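Local coordinates for protein probable serine protease HTRA3 (Homo sapiens, PDB 2P3W) that probably acts as a serine protease and carries a PDZ domain that binds C-terminal peptide sequences such as a phage-derived ligand, at residues P66-D69 / S70-Q74; L73-A76 / V77-S81. One frame throughout, in Å; residues are numbered along the deposited sequence.

Overall arrangement
Neither contact closes a long loop; both are local, and they run end to end along one piece of chain. After strands 58-62 and 65-66, the chain passes through the loop 66-69 and enters helix 70-79, and contact 1 caps that entry. Contact 2 takes over at L73 and Q74, which the two share, and follows the helix to its C-terminal end and out toward strand 83-89. They therefore overlap in sequence rather than nest or cross, with centres about 9 Å apart. Together they join both ends of the helix to the sheet, through strand 10-14 and the 58-66 hairpin, and both touch the peptide-bearing tail of the second subunit.

Contact 1 (P66-D69 / S70-Q74); sequences PLVD and SSELQ
D69 O accepts the amide N of E72 at 3.0 Å, where the loop P66-D69, which turns at V68, passes without a break into the helix of S70-Q74. D69 is the N-cap residue. Its carboxylate reaches over the helix start because CG is swung away from the residue's own amide (chi1 -168°), and OD1 takes two bonds there: the S71 amide N at 3.1 Å and the S71 hydroxyl OG at 2.8 Å. These donors come from opposite faces of the carboxylate plane, the hydroxyl on the anti side. E72 answers by sending its extended chain back along the loop. Its OE1 lies 2.8 Å from V68 N, almost in line with the C-O bond and with a nearly straight N-H (167°), while D69 N comes in at 3.2 Å from above the carboxylate plane. A water donates both to E72 OE2 and to P66 O, giving the carboxylate a third hold. On the buried side, the L67 and E72 side chains lie antiparallel alongside each other, L67 CD2 3.6 Å from E72 CB, and L67 CD1 meets L73 CD1 at 4.3 Å. The amide donors, S71 N for D69 and those of V68 and D69 for E72, probably help to keep both carboxylates ionised. Outside, S70 N is bonded to T14 OG1 of strand 10-14. The reciprocal pair D69 and E72 is a capping box, here starting the helix that flanks the peptide groove of a PDZ domain.

Contact 2 (L73-A76 / V77-S81); sequences LQEA and VLTES
V77 and L73 sit one turn apart, joined by a backbone bond of 2.9 Å from V77 N to L73 O. Their side chains carry the same pairing into the buried face: V77 CG2 leans over L73 O at 3.3 Å, and L73 CD1 approaches that methyl at 4.3 Å. On the exposed face T79 turns its hydroxyl inward. A chi1 of 63° tucks OG1 back over its own backbone, and it donates to E75 O at 2.8 Å from above the carbonyl plane, so the last helical turn has a side-chain bond as well as backbone ones. The same rotamer puts T79 CG2 against E75, 4.0 Å from CD. E75 bends at chi2 (79°), which brings its carboxylate across the neighbouring turn, with OE1 3.8 Å from L78 CD2. The helix then ends: A76 O takes two amides, E80 N at 2.9 Å and T79 N, and E80 is the first residue to leave helical angles. E80 folds its extended chain back beside A76, OE2 lying 3.7 Å from A76 CB. That carboxylate pairs with R65 in a salt bridge and accepts from N63, linking the helix end to the 58-66 hairpin. L73 and Q74 pack on strand 10-14, while V112 of the second subunit, the last residue of its ligand tail, rests on V77 beside the helix.

Contact 1 (P66-D69 / S70-Q74)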
loop_
_atom_site.group_PDB
_atom_site.type_symbol
_atom_site.label_atom_id
_atom_site.label_comp_id
_atom_site.label_asym_id
_atom_site.label_seq_id
_atom_site.Cartn_x
_atom_site.Cartn_y
_atom_site.Cartn_z
ATOM N N PRO A 66 -18.328 10.547 -13.178
ATOM C CA PRO A 66 -17.944 11.244 -11.951
ATOM C C PRO A 66 -17.695 10.315 -10.769
ATOM O O PRO A 66 -18.433 9.350 -10.562
ATOM C CB PRO A 66 -19.125 12.181 -11.671
ATOM C CG PRO A 66 -20.241 11.684 -12.488
ATOM C CD PRO A 66 -19.682 10.920 -13.637
ATOM N N LEU A 67 -16.645 10.611 -10.006
ATOM C CA LEU A 67 -16.341 9.905 -8.756
ATOM C C LEU A 67 -16.669 10.757 -7.542
ATOM O O LEU A 67 -16.199 11.897 -7.434
ATOM C CB LEU A 67 -14.866 9.511 -8.717
ATOM C CG LEU A 67 -14.495 8.369 -9.669
ATOM C CD1 LEU A 67 -12.991 8.197 -9.809
ATOM C CD2 LEU A 67 -15.146 7.088 -9.222
ATOM N N VAL A 68 -17.494 10.215 -6.647
ATOM C CA VAL A 68 -17.806 10.886 -5.381
ATOM C C VAL A 68 -17.393 10.066 -4.155
ATOM O O VAL A 68 -17.291 10.616 -3.068
ATOM C CB VAL A 68 -19.295 11.283 -5.291
ATOM C CG1 VAL A 68 -19.667 12.187 -6.474
ATOM C CG2 VAL A 68 -20.208 10.046 -5.243
ATOM N N ASP A 69 -17.166 8.760 -4.319
ATOM C CA ASP A 69 -16.867 7.882 -3.162
ATOM C C ASP A 69 -15.847 6.833 -3.525
ATOM O O ASP A 69 -15.837 6.303 -4.628
ATOM C CB ASP A 69 -18.141 7.184 -2.661
ATOM C CG ASP A 69 -17.944 6.506 -1.309
ATOM O OD1 ASP A 69 -17.690 5.277 -1.247
ATOM O OD2 ASP A 69 -18.005 7.216 -0.293
ATOM N N SER A 70 -14.952 6.538 -2.595
ATOM C CA SER A 70 -13.883 5.572 -2.865
ATOM C C SER A 70 -14.405 4.205 -3.357
ATOM O O SER A 70 -13.768 3.564 -4.214
ATOM C CB SER A 70 -12.988 5.427 -1.640
ATOM O OG SER A 70 -13.705 4.881 -0.552
ATOM N N SER A 71 -15.561 3.770 -2.869
ATOM C CA SER A 71 -16.135 2.486 -3.303
ATOM C C SER A 71 -16.323 2.410 -4.821
ATOM O O SER A 71 -16.246 1.312 -5.422
ATOM C CB SER A 71 -17.470 2.233 -2.598
ATOM O OG SER A 71 -18.449 3.202 -2.961
ATOM N N GLU A 72 -16.585 3.560 -5.447
ATOM C CA GLU A 72 -16.785 3.607 -6.896
ATOM C C GLU A 72 -15.472 3.355 -7.608
ATOM O O GLU A 72 -15.447 2.691 -8.639
ATOM C CB GLU A 72 -17.350 4.964 -7.332
ATOM C CG GLU A 72 -18.740 5.244 -6.782
ATOM C CD GLU A 72 -19.180 6.681 -6.958
ATOM O OE1 GLU A 72 -18.335 7.587 -7.040
ATOM O OE2 GLU A 72 -20.400 6.905 -6.989
ATOM N N LEU A 73 -14.364 3.868 -7.070
ATOM C CA LEU A 73 -13.066 3.640 -7.711
ATOM C C LEU A 73 -12.629 2.178 -7.498
ATOM O O LEU A 73 -12.096 1.509 -8.403
ATOM C CB LEU A 73 -12.011 4.610 -7.191
ATOM C CG LEU A 73 -10.628 4.460 -7.846
ATOM C CD1 LEU A 73 -10.661 4.603 -9.394
ATOM C CD2 LEU A 73 -9.715 5.488 -7.197
ATOM N N GLN A 74 -12.840 1.676 -6.294
ATOM C CA GLN A 74 -12.618 0.243 -6.039
ATOM C C GLN A 74 -13.344 -0.624 -7.091
ATOM O O GLN A 74 -12.760 -1.561 -7.652
ATOM C CB GLN A 74 -13.099 -0.121 -4.636
ATOM C CG GLN A 74 -12.637 -1.494 -4.208
ATOM C CD GLN A 74 -13.174 -1.914 -2.861
ATOM O OE1 GLN A 74 -13.589 -1.076 -2.048
ATOM N NE2 GLN A 74 -13.184 -3.226 -2.612
HETATM O O HOH W 1 -20.623 9.339 -8.932
#

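Contact 2 (L73-A76 / V77-S81)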
loop_
_atom_site.group_PDB
_atom_site.type_symbol
_atom_site.label_atom_id
_atom_site.label_comp_id
_atom_site.label_asym_id
_atom_site.label_seq_id
_atom_site.Cartn_x
_atom_site.Cartn_y
_atom_site.Cartn_z
ATOM N N LEU A 73 -14.364 3.868 -7.070
ATOM C CA LEU A 73 -13.066 3.640 -7.711
ATOM C C LEU A 73 -12.629 2.178 -7.498
ATOM O O LEU A 73 -12.096 1.509 -8.403
ATOM C CB LEU A 73 -12.011 4.610 -7.191
ATOM C CG LEU A 73 -10.628 4.460 -7.846
ATOM C CD1 LEU A 73 -10.661 4.603 -9.394
ATOM C CD2 LEU A 73 -9.715 5.488 -7.197
ATOM N N GLN A 74 -12.840 1.676 -6.294
ATOM C CA GLN A 74 -12.618 0.243 -6.039
ATOM C C GLN A 74 -13.344 -0.624 -7.091
ATOM O O GLN A 74 -12.760 -1.561 -7.652
ATOM C CB GLN A 74 -13.099 -0.121 -4.636
ATOM C CG GLN A 74 -12.637 -1.494 -4.208
ATOM C CD GLN A 74 -13.174 -1.914 -2.861
ATOM O OE1 GLN A 74 -13.589 -1.076 -2.048
ATOM N NE2 GLN A 74 -13.184 -3.226 -2.612
ATOM N N GLU A 75 -14.605 -0.312 -7.375
ATOM C CA GLU A 75 -15.385 -1.093 -8.339
ATOM C C GLU A 75 -14.796 -0.953 -9.755
ATOM O O GLU A 75 -14.717 -1.925 -10.507
ATOM C CB GLU A 75 -16.862 -0.672 -8.314
ATOM C CG GLU A 75 -17.765 -1.304 -9.379
ATOM C CD GLU A 75 -18.200 -2.719 -9.067
ATOM O OE1 GLU A 75 -17.488 -3.435 -8.323
ATOM O OE2 GLU A 75 -19.288 -3.113 -9.575
ATOM N N ALA A 76 -14.390 0.256 -10.126
ATOM C CA ALA A 76 -13.746 0.460 -11.448
ATOM C C ALA A 76 -12.445 -0.323 -11.606
ATOM O O ALA A 76 -12.208 -0.946 -12.642
ATOM C CB ALA A 76 -13.518 1.907 -11.709
ATOM N N VAL A 77 -11.601 -0.308 -10.584
ATOM C CA VAL A 77 -10.360 -1.090 -10.592
ATOM C C VAL A 77 -10.626 -2.594 -10.755
ATOM O O VAL A 77 -9.878 -3.304 -11.402
ATOM C CB VAL A 77 -9.549 -0.820 -9.316
ATOM C CG1 VAL A 77 -8.393 -1.709 -9.212
ATOM C CG2 VAL A 77 -9.086 0.620 -9.297
ATOM N N LEU A 78 -11.713 -3.048 -10.179
ATOM C CA LEU A 78 -12.089 -4.457 -10.217
ATOM C C LEU A 78 -12.643 -4.857 -11.562
ATOM O O LEU A 78 -12.551 -6.033 -11.939
ATOM C CB LEU A 78 -13.152 -4.693 -9.136
ATOM C CG LEU A 78 -13.677 -6.105 -8.896
ATOM C CD1 LEU A 78 -12.544 -7.081 -8.505
ATOM C CD2 LEU A 78 -14.770 -6.066 -7.835
ATOM N N THR A 79 -13.233 -3.904 -12.286
ATOM C CA THR A 79 -14.060 -4.243 -13.444
ATOM C C THR A 79 -13.608 -3.738 -14.825
ATOM O O THR A 79 -13.984 -4.337 -15.852
ATOM C CB THR A 79 -15.542 -3.812 -13.209
ATOM O OG1 THR A 79 -15.629 -2.395 -13.074
ATOM C CG2 THR A 79 -16.096 -4.445 -11.955
ATOM N N GLU A 80 -12.868 -2.640 -14.860
ATOM C CA GLU A 80 -12.499 -1.990 -16.103
ATOM C C GLU A 80 -10.975 -1.966 -16.269
ATOM O O GLU A 80 -10.224 -1.998 -15.313
ATOM C CB GLU A 80 -13.030 -0.583 -16.102
ATOM C CG GLU A 80 -14.566 -0.567 -16.103
ATOM C CD GLU A 80 -15.092 0.806 -15.833
ATOM O OE1 GLU A 80 -15.114 1.618 -16.776
ATOM O OE2 GLU A 80 -15.491 1.062 -14.671
ATOM N N SER A 81 -10.545 -1.956 -17.526
ATOM C CA SER A 81 -9.143 -1.927 -17.857
ATOM C C SER A 81 -8.921 -1.425 -19.284
ATOM O O SER A 81 -9.496 -1.986 -20.253
ATOM C CB SER A 81 -8.548 -3.326 -17.738
ATOM O OG SER A 81 -7.127 -3.282 -17.891
#